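Local coordinates for protein Asp (Solanum tuberosum, PDB 3RFI) that is the saposin-like plant-specific insert of a potato aspartic protease and, like other saposin-fold domains, probably interacts with lipid membranes, at residues E10-V15 against L103-P108; M21-L26 against G91-V96; V30-V35 against A79-Q84. All blocks are in the same frame, centred on the assembly; numbering follows the deposited sequence. Where two conformers were deposited one is given.

Contact 1 of 3, residues E10-V15 against L103-P108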
loop_
_atom_site.group_PDB
_atom_site.type_symbol
_atom_site.label_atom_id
_atom_site.label_comp_id
_atom_site.label_asym_id
_atom_site.label_seq_id
_atom_site.Cartn_x
_atom_site.Cartn_y
_atom_site.Cartn_z
ATOM N N GLU A 10 -8.249 -19.213 3.655
ATOM C CA GLU A 10 -6.873 -18.758 3.475
ATOM C C GLU A 10 -6.791 -17.241 3.253
ATOM O O GLU A 10 -5.891 -16.585 3.761
ATOM C CB GLU A 10 -6.205 -19.500 2.291
ATOM C CG GLU A 10 -5.840 -20.920 2.623
ATOM C CD GLU A 10 -4.699 -20.999 3.607
ATOM O OE1 GLU A 10 -4.979 -21.022 4.813
ATOM O OE2 GLU A 10 -3.534 -21.036 3.177
ATOM N N CYS A 11 -7.733 -16.705 2.480
ATOM C CA CYS A 11 -7.866 -15.271 2.322
ATOM C C CYS A 11 -8.110 -14.598 3.669
ATOM O O CYS A 11 -7.442 -13.641 4.002
ATOM C CB CYS A 11 -9.067 -14.954 1.401
ATOM S SG CYS A 11 -9.110 -13.194 0.938
ATOM N N LYS A 12 -9.073 -15.117 4.426
ATOM C CA LYS A 12 -9.351 -14.564 5.754
ATOM C C LYS A 12 -8.209 -14.668 6.724
ATOM O O LYS A 12 -8.004 -13.749 7.521
ATOM C CB LYS A 12 -10.632 -15.117 6.353
ATOM C CG LYS A 12 -11.865 -14.502 5.690
ATOM C CD LYS A 12 -13.127 -15.083 6.318
ATOM C CE LYS A 12 -14.303 -15.040 5.365
ATOM N NZ LYS A 12 -15.377 -16.033 5.745
ATOM N N THR A 13 -7.448 -15.745 6.621
ATOM C CA THR A 13 -6.261 -15.913 7.446
ATOM C C THR A 13 -5.245 -14.855 7.103
ATOM O O THR A 13 -4.674 -14.219 7.993
ATOM C CB THR A 13 -5.675 -17.300 7.283
ATOM O OG1 THR A 13 -6.655 -18.222 7.785
ATOM C CG2 THR A 13 -4.376 -17.464 8.115
ATOM N N ILE A 14 -5.052 -14.629 5.799
ATOM C CA ILE A 14 -4.184 -13.566 5.396
ATOM C C ILE A 14 -4.617 -12.257 6.077
ATOM O O ILE A 14 -3.797 -11.562 6.676
ATOM C CB ILE A 14 -4.186 -13.363 3.842
ATOM C CG1 ILE A 14 -3.424 -14.488 3.128
ATOM C CG2 ILE A 14 -3.690 -11.951 3.474
ATOM C CD1 ILE A 14 -1.896 -14.578 3.425
ATOM N N VAL A 15 -5.886 -11.882 5.947
ATOM C CA VAL A 15 -6.280 -10.588 6.488
ATOM C C VAL A 15 -6.113 -10.563 8.031
ATOM O O VAL A 15 -5.497 -9.634 8.583
ATOM C CB VAL A 15 -7.738 -10.199 6.059
ATOM C CG1 VAL A 15 -8.131 -8.824 6.633
ATOM C CG2 VAL A 15 -7.874 -10.185 4.532
ATOM N N LEU A 103 -14.004 -8.993 0.316
ATOM C CA LEU A 103 -13.710 -9.795 -0.886
ATOM C C LEU A 103 -13.370 -11.262 -0.575
ATOM O O LEU A 103 -13.830 -12.155 -1.295
ATOM C CB LEU A 103 -12.619 -9.126 -1.737
ATOM C CG LEU A 103 -13.170 -7.930 -2.494
ATOM C CD1 LEU A 103 -11.994 -6.992 -2.849
ATOM C CD2 LEU A 103 -13.918 -8.374 -3.777
ATOM N N CYS A 104 -12.612 -11.523 0.502
ATOM C CA CYS A 104 -12.379 -12.899 0.936
ATOM C C CYS A 104 -13.711 -13.610 1.067
ATOM O O CYS A 104 -13.825 -14.782 0.687
ATOM C CB CYS A 104 -11.742 -12.972 2.328
ATOM S SG CYS A 104 -10.154 -12.249 2.369
ATOM N N GLU A 105 -14.692 -12.916 1.650
ATOM C CA GLU A 105 -16.020 -13.493 1.923
ATOM C C GLU A 105 -16.804 -13.758 0.652
ATOM O O GLU A 105 -17.798 -14.460 0.679
ATOM C CB GLU A 105 -16.833 -12.590 2.858
ATOM C CG GLU A 105 -16.168 -12.461 4.230
ATOM C CD GLU A 105 -16.812 -11.427 5.141
ATOM O OE1 GLU A 105 -16.369 -11.327 6.319
ATOM O OE2 GLU A 105 -17.767 -10.725 4.695
ATOM N N LYS A 106 -16.341 -13.206 -0.464
ATOM C CA LYS A 106 -16.951 -13.438 -1.755
ATOM C C LYS A 106 -16.319 -14.586 -2.554
ATOM O O LYS A 106 -16.748 -14.878 -3.676
ATOM C CB LYS A 106 -16.995 -12.124 -2.534
ATOM C CG LYS A 106 -18.016 -11.166 -1.920
ATOM C CD LYS A 106 -18.129 -9.897 -2.717
ATOM C CE LYS A 106 -19.302 -9.083 -2.200
ATOM N NZ LYS A 106 -18.925 -8.489 -0.858
ATOM N N ILE A 107 -15.260 -15.183 -1.994
ATOM C CA ILE A 107 -14.591 -16.304 -2.617
ATOM C C ILE A 107 -15.441 -17.554 -2.375
ATOM O O ILE A 107 -15.682 -17.911 -1.237
ATOM C CB ILE A 107 -13.152 -16.530 -2.042
ATOM C CG1 ILE A 107 -12.292 -15.282 -2.270
ATOM C CG2 ILE A 107 -12.469 -17.772 -2.744
ATOM C CD1 ILE A 107 -10.974 -15.333 -1.510
ATOM N N PRO A 108 -15.920 -18.193 -3.440
ATOM C CA PRO A 108 -16.714 -19.426 -3.243
ATOM C C PRO A 108 -15.825 -20.670 -3.061
ATOM O O PRO A 108 -16.262 -21.812 -2.888
ATOM C CB PRO A 108 -17.543 -19.525 -4.524
ATOM C CG PRO A 108 -16.920 -18.578 -5.511
ATOM C CD PRO A 108 -15.878 -17.747 -4.848
ATOM O OXT PRO A 108 -14.601 -20.596 -3.075
#
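The disulfide C11–C104, one of the three of this saposin-like domain, joins the first turns of helix 6-29 to the end of helix 90-104 and the chain terminus behind it. Its SG atoms lie 2.0 Å apart, and the torsion about the S–S bond is -61°. The two cysteines enter it with different first torsions: SG of C11 stands anti to its own backbone N (chi1 -170°), whereas SG of C104 stands anti to the carbonyl carbon, beside the backbone N (chi1 -63°). Both CB atoms point at the opposite segment, and the bridge brings the two CA atoms to 5.3 Å, the nearest CA pair of the two segments.

Apolar groups flank the bridge. I107, at the close of a type I turn running from C104 to I107, has its CD1 against helix 6-29, 3.5 Å from CB of C11. One methyl of V15, CG2, touches SG of C104 at 3.8 Å. The turn that returns I107 is closed by the backbone bond from I107 N to C104 O, and C104 O also accepts a hydrogen bond from S8 OG.

Farther out, the extended chain of K12 runs across that of E105 at about a right angle, with CE of K12 3.4 Å from CG of E105. The meeting is between methylenes: NZ of K12 stays 4.8 Å from OE1 of E105, so the opposite charges are near each other without their charged atoms touching, and any attraction is probably modest. The disulfide lies near both ends of this chain, but because the two saposin halves come in swapped order, as in other plant-specific inserts, it probably corresponds to the saposin disulfide between the second and third helices.

Contact 2 of 3, residues M21-L26 against G91-V96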
loop_
_atom_site.group_PDB
_atom_site.type_symbol
_atom_site.label_atom_id
_atom_site.label_comp_id
_atom_site.label_asym_id
_atom_site.label_seq_id
_atom_site.Cartn_x
_atom_site.Cartn_y
_atom_site.Cartn_z
ATOM N N MET A 21 0.491 -6.616 8.697
ATOM C CA MET A 21 1.876 -6.798 8.311
ATOM C C MET A 21 2.056 -6.614 6.795
ATOM O O MET A 21 2.991 -5.937 6.318
ATOM C CB MET A 21 2.305 -8.170 8.718
ATOM C CG MET A 21 3.721 -8.530 8.392
ATOM S SD MET A 21 4.230 -9.973 9.291
ATOM C CE MET A 21 5.733 -10.286 8.359
ATOM N N ILE A 22 1.159 -7.209 6.023
ATOM C CA ILE A 22 1.276 -7.097 4.585
ATOM C C ILE A 22 1.072 -5.658 4.128
ATOM O O ILE A 22 1.835 -5.162 3.293
ATOM C CB ILE A 22 0.295 -8.057 3.877
ATOM C CG1 ILE A 22 0.671 -9.532 4.223
ATOM C CG2 ILE A 22 0.058 -7.664 2.393
ATOM C CD1 ILE A 22 -0.423 -10.589 3.856
ATOM N N TRP A 23 0.048 -5.008 4.661
ATOM C CA TRP A 23 -0.216 -3.629 4.325
ATOM C C TRP A 23 0.983 -2.784 4.695
ATOM O O TRP A 23 1.362 -1.901 3.939
ATOM C CB TRP A 23 -1.399 -3.108 5.139
ATOM C CG TRP A 23 -1.653 -1.677 4.921
ATOM C CD1 TRP A 23 -1.540 -0.650 5.836
ATOM C CD2 TRP A 23 -2.109 -1.099 3.705
ATOM N NE1 TRP A 23 -1.893 0.563 5.224
ATOM C CE2 TRP A 23 -2.230 0.301 3.915
ATOM C CE3 TRP A 23 -2.383 -1.627 2.426
ATOM C CZ2 TRP A 23 -2.691 1.169 2.914
ATOM C CZ3 TRP A 23 -2.799 -0.764 1.447
ATOM C CH2 TRP A 23 -2.935 0.602 1.683
ATOM N N ASP A 24 1.573 -3.028 5.865
ATOM C CA ASP A 24 2.765 -2.265 6.253
ATOM C C ASP A 24 3.901 -2.363 5.224
ATOM O O ASP A 24 4.595 -1.378 4.864
ATOM C CB ASP A 24 3.215 -2.705 7.625
ATOM C CG ASP A 24 2.287 -2.149 8.745
ATOM O OD1 ASP A 24 2.551 -2.464 9.904
ATOM O OD2 ASP A 24 1.286 -1.428 8.459
ATOM N N LEU A 25 4.062 -3.571 4.733
ATOM C CA LEU A 25 5.070 -3.880 3.762
ATOM C C LEU A 25 4.744 -3.279 2.410
ATOM O O LEU A 25 5.650 -2.886 1.725
ATOM C CB LEU A 25 5.297 -5.401 3.638
ATOM C CG LEU A 25 5.944 -6.015 4.890
ATOM C CD1 LEU A 25 5.712 -7.535 4.927
ATOM C CD2 LEU A 25 7.451 -5.683 5.030
ATOM N N LEU A 26 3.472 -3.243 2.039
ATOM C CA LEU A 26 3.044 -2.677 0.774
ATOM C C LEU A 26 3.434 -1.207 0.858
ATOM O O LEU A 26 4.071 -0.696 -0.040
ATOM C CB LEU A 26 1.518 -2.817 0.569
ATOM C CG LEU A 26 0.862 -2.331 -0.717
ATOM C CD1 LEU A 26 -0.551 -2.947 -0.771
ATOM C CD2 LEU A 26 0.721 -0.794 -0.619
ATOM N N GLY A 91 -7.318 4.808 9.880
ATOM C CA GLY A 91 -8.477 4.790 9.012
ATOM C C GLY A 91 -8.200 4.144 7.664
ATOM O O GLY A 91 -8.981 3.342 7.191
ATOM N N THR A 92 -7.083 4.505 7.034
ATOM C CA THR A 92 -6.791 4.011 5.706
ATOM C C THR A 92 -6.496 2.497 5.721
ATOM O O THR A 92 -7.067 1.744 4.938
ATOM C CB THR A 92 -5.646 4.799 5.096
ATOM O OG1 THR A 92 -6.060 6.161 4.967
ATOM C CG2 THR A 92 -5.217 4.202 3.724
ATOM N N LYS A 93 -5.609 2.086 6.623
ATOM C CA LYS A 93 -5.296 0.687 6.869
ATOM C C LYS A 93 -6.563 -0.097 7.121
ATOM O O LYS A 93 -6.771 -1.130 6.496
ATOM C CB LYS A 93 -4.352 0.558 8.077
ATOM C CG LYS A 93 -4.223 -0.880 8.613
ATOM C CD LYS A 93 -3.810 -0.906 10.116
ATOM C CE LYS A 93 -2.679 0.095 10.408
ATOM N NZ LYS A 93 -1.736 -0.395 11.437
ATOM N N GLU A 94 -7.424 0.395 8.014
ATOM C CA GLU A 94 -8.601 -0.383 8.422
ATOM C C GLU A 94 -9.581 -0.504 7.232
ATOM O O GLU A 94 -10.222 -1.544 7.041
ATOM C CB GLU A 94 -9.294 0.235 9.639
ATOM C CG GLU A 94 -8.416 0.319 10.940
ATOM C CD GLU A 94 -9.068 1.186 12.063
ATOM O OE1 GLU A 94 -10.276 1.498 11.969
ATOM O OE2 GLU A 94 -8.377 1.587 13.037
ATOM N N LYS A 95 -9.675 0.560 6.434
ATOM C CA LYS A 95 -10.554 0.575 5.258
ATOM C C LYS A 95 -10.028 -0.471 4.266
ATOM O O LYS A 95 -10.789 -1.219 3.652
ATOM C CB LYS A 95 -10.486 1.975 4.622
ATOM C CG LYS A 95 -11.349 2.220 3.391
ATOM C CD LYS A 95 -11.628 3.732 3.314
ATOM C CE LYS A 95 -11.889 4.192 1.901
ATOM N NZ LYS A 95 -13.185 3.641 1.400
ATOM N N VAL A 96 -8.715 -0.531 4.114
ATOM C CA VAL A 96 -8.165 -1.410 3.121
ATOM C C VAL A 96 -8.352 -2.846 3.575
ATOM O O VAL A 96 -8.773 -3.675 2.782
ATOM C CB VAL A 96 -6.686 -1.168 2.903
ATOM C CG1 VAL A 96 -6.093 -2.275 2.001
ATOM C CG2 VAL A 96 -6.495 0.166 2.204
HETATM O O HOH W 1 1.490 -1.010 11.720
#
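Aromatic packing carries most of this contact, and W23 of helix 6-29 supplies it. With CG anti to the backbone N (chi1 175°), the indole reaches across to helix 90-104. V96 lies over one face of the ring: its CG2 is 4.0 Å from the centroid of the six-membered ring, 27° off the normal, a CH-pi contact, while its CG1 meets CZ3 of W23 at 3.7 Å. K93 adds a second, off-centre CH-pi contact through its CA, 4.2 Å from the centroid of the five-membered ring, and its CB lies 3.8 Å from NE1 of W23, oblique to the ring. Also obliquely, CG2 of T92 approaches CZ2 of W23 at 4.0 Å.

The polar contribution is looser. K93 bends at chi3 and chi4 beyond its aliphatic portion, and its NZ stops 4.4 Å from OD2 of D24, too far for a salt bridge. A water joins the pair indirectly, donating a 2.6 Å hydrogen bond to OD1 of D24 and accepting a weak one from NZ of K93. The same ammonium has long, weak ion pairs with E20 and E90.

Two hydrogen bonds relate this packing to helix 71-87: NE1 of W23 binds L87 O, and OG1 of T92 binds Q86 OE1. The axes of the short segments 21-26 and 91-96 pass 10.8 Å apart at 119°, so the indole spans two steeply crossed helices beside the junction between helices 71-87 and 90-104.

Contact 3 of 3, residues V30-V35 against A79-Q84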
loop_
_atom_site.group_PDB
_atom_site.type_symbol
_atom_site.label_atom_id
_atom_site.label_comp_id
_atom_site.label_asym_id
_atom_site.label_seq_id
_atom_site.Cartn_x
_atom_site.Cartn_y
_atom_site.Cartn_z
ATOM N N VAL A 30 6.886 0.975 -1.153
ATOM C CA VAL A 30 6.874 2.054 -2.165
ATOM C C VAL A 30 8.167 2.880 -2.159
ATOM O O VAL A 30 8.664 3.238 -1.104
ATOM C CB VAL A 30 5.605 2.864 -2.188
ATOM C CG1 VAL A 30 4.884 2.855 -0.947
ATOM C CG2 VAL A 30 5.854 4.318 -2.663
ATOM N N ARG A 31 8.745 3.130 -3.331
ATOM C CA ARG A 31 10.009 3.873 -3.381
ATOM C C ARG A 31 9.750 5.153 -4.108
ATOM O O ARG A 31 9.490 5.114 -5.283
ATOM C CB ARG A 31 11.098 3.076 -4.103
ATOM C CG ARG A 31 11.596 1.863 -3.279
ATOM C CD ARG A 31 12.270 0.831 -4.186
ATOM N NE ARG A 31 11.408 0.371 -5.293
ATOM C CZ ARG A 31 11.415 -0.872 -5.798
ATOM N NH1 ARG A 31 12.220 -1.818 -5.293
ATOM N NH2 ARG A 31 10.604 -1.178 -6.809
ATOM N N PRO A 32 9.767 6.288 -3.384
ATOM C CA PRO A 32 9.454 7.590 -3.977
ATOM C C PRO A 32 10.266 7.783 -5.222
ATOM O O PRO A 32 9.761 8.283 -6.209
ATOM C CB PRO A 32 9.931 8.564 -2.876
ATOM C CG PRO A 32 9.474 7.834 -1.686
ATOM C CD PRO A 32 10.012 6.423 -1.932
ATOM N N ASP A 33 11.537 7.423 -5.185
ATOM C CA ASP A 33 12.346 7.659 -6.371
ATOM C C ASP A 33 11.941 6.894 -7.617
ATOM O O ASP A 33 12.000 7.414 -8.740
ATOM C CB ASP A 33 13.842 7.557 -6.092
ATOM C CG ASP A 33 14.292 6.182 -5.667
ATOM O OD1 ASP A 33 15.515 5.988 -5.681
ATOM O OD2 ASP A 33 13.482 5.304 -5.284
ATOM N N GLN A 34 11.492 5.672 -7.400
ATOM C CA GLN A 34 11.051 4.790 -8.472
ATOM C C GLN A 34 9.724 5.287 -9.011
ATOM O O GLN A 34 9.514 5.302 -10.217
ATOM C CB GLN A 34 10.833 3.389 -7.890
ATOM C CG GLN A 34 11.178 2.362 -8.797
ATOM C CD GLN A 34 12.635 2.464 -9.260
ATOM O OE1 GLN A 34 13.593 2.395 -8.456
ATOM N NE2 GLN A 34 12.806 2.622 -10.567
ATOM N N VAL A 35 8.828 5.653 -8.102
ATOM C CA VAL A 35 7.508 6.131 -8.486
ATOM C C VAL A 35 7.705 7.435 -9.267
ATOM O O VAL A 35 7.169 7.588 -10.350
ATOM C CB VAL A 35 6.640 6.449 -7.258
ATOM C CG1 VAL A 35 5.358 7.120 -7.713
ATOM C CG2 VAL A 35 6.224 5.184 -6.559
ATOM N N ALA A 79 6.179 14.396 -2.093
ATOM C CA ALA A 79 4.790 14.045 -2.215
ATOM C C ALA A 79 4.575 12.533 -1.993
ATOM O O ALA A 79 3.624 12.193 -1.326
ATOM C CB ALA A 79 4.168 14.493 -3.530
ATOM N N VAL A 80 5.419 11.662 -2.565
ATOM C CA VAL A 80 5.278 10.205 -2.397
ATOM C C VAL A 80 5.505 9.809 -0.938
ATOM O O VAL A 80 4.756 9.015 -0.399
ATOM C CB VAL A 80 6.187 9.372 -3.331
ATOM C CG1 VAL A 80 6.081 7.837 -3.040
ATOM C CG2 VAL A 80 5.753 9.659 -4.826
ATOM N N VAL A 81 6.543 10.339 -0.309
ATOM C CA VAL A 81 6.705 10.100 1.144
ATOM C C VAL A 81 5.428 10.510 1.924
ATOM O O VAL A 81 4.972 9.816 2.827
ATOM C CB VAL A 81 7.914 10.930 1.654
ATOM C CG1 VAL A 81 7.938 10.965 3.197
ATOM C CG2 VAL A 81 9.172 10.387 1.035
ATOM N N TRP A 82 4.844 11.632 1.587
ATOM C CA TRP A 82 3.611 11.988 2.275
ATOM C C TRP A 82 2.444 11.082 1.917
ATOM O O TRP A 82 1.585 10.859 2.772
ATOM C CB TRP A 82 3.276 13.422 2.006
ATOM C CG TRP A 82 4.158 14.332 2.794
ATOM C CD1 TRP A 82 4.773 14.046 4.007
ATOM C CD2 TRP A 82 4.475 15.681 2.491
ATOM N NE1 TRP A 82 5.427 15.157 4.462
ATOM C CE2 TRP A 82 5.278 16.170 3.549
ATOM C CE3 TRP A 82 4.179 16.534 1.410
ATOM C CZ2 TRP A 82 5.761 17.471 3.572
ATOM C CZ3 TRP A 82 4.614 17.844 1.459
ATOM C CH2 TRP A 82 5.437 18.291 2.515
ATOM N N MET A 83 2.382 10.597 0.649
ATOM C CA MET A 83 1.369 9.605 0.287
ATOM C C MET A 83 1.528 8.362 1.134
ATOM O O MET A 83 0.533 7.826 1.602
ATOM C CB MET A 83 1.405 9.235 -1.199
ATOM C CG MET A 83 1.054 10.452 -2.052
ATOM S SD MET A 83 1.349 9.922 -3.745
ATOM C CE MET A 83 0.949 11.419 -4.615
ATOM N N GLN A 84 2.757 7.904 1.295
ATOM C CA GLN A 84 3.004 6.719 2.105
ATOM C C GLN A 84 2.591 6.947 3.526
ATOM O O GLN A 84 2.131 6.011 4.165
ATOM C CB GLN A 84 4.472 6.354 2.130
ATOM C CG GLN A 84 4.948 5.718 0.777
ATOM C CD GLN A 84 6.469 5.561 0.766
ATOM O OE1 GLN A 84 7.173 6.532 0.511
ATOM N NE2 GLN A 84 6.978 4.359 1.127
#
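This is mainly an apolar side-chain contact between the bend linking helices 6-29 and 32-38, together with the first turn of the latter, and one flank of helix 71-87. Most of the close approaches are between carbons, OE1 of Q84 beside P32 being an exception, and no hydrogen bond passes between the segments.

V80 is central, touching three residues with its two methyls. CG1, anti to the backbone N (chi1 176°), lies 3.5 Å from CG2 of V30 and also meets CA of P32; CG2 turns instead to V35, whose CG1 is 3.9 Å away. The ring of P32 fits between neighbouring side chains of helix 71-87, its CG 3.7 Å from CG2 of V81 and 3.4 Å from OE1 of Q84. P32 stands at the start of helix 32-38, directly after the N-cap residue R31.

Q84 comes from the opposite direction to V30, its chain extended beyond CG, and sets CD 3.7 Å from CG2 of V30. Its NE2 lies 3.0 Å from V30 O, but the angle is too poor for a hydrogen bond; that amide nitrogen is hydrogen-bonded to V27 O, in the last turn of helix 6-29. With an alanine here, V27 O is likely to lose its amide donor and a gap would probably open beside V30 and P32.

The contact thus combines two kinds of chemistry: valine and proline carbons make most of the interface, while one glutamine lays its chain on them and spends its amide N-H on the preceding helix, consistent with the bend being held by apolar packing and by one hydrogen bond from Q84 to V27 O.

In the fold
From the N terminus, helix 6-29 gives its first turns to contact 1 and a stretch nearer its C-terminal end to contact 2; the chain then bends at V30, where contact 3 begins, and enters helix 32-38. On the return, helix 71-87 completes contact 3, and helix 90-104 completes contact 2 and, with the C-terminal tail, contact 1. The loops nest without crossing: contact 3 inside contact 2, and contact 2 inside contact 1. Contacts 1 and 2 meet along helix 6-29 (I14 on I22) and tie it to helix 90-104; contact 3 ties the bend and helix 32-38 to helix 71-87. Contacts 1 and 3 lie on opposite sides of the chain's centre, their centres about 29 Å apart.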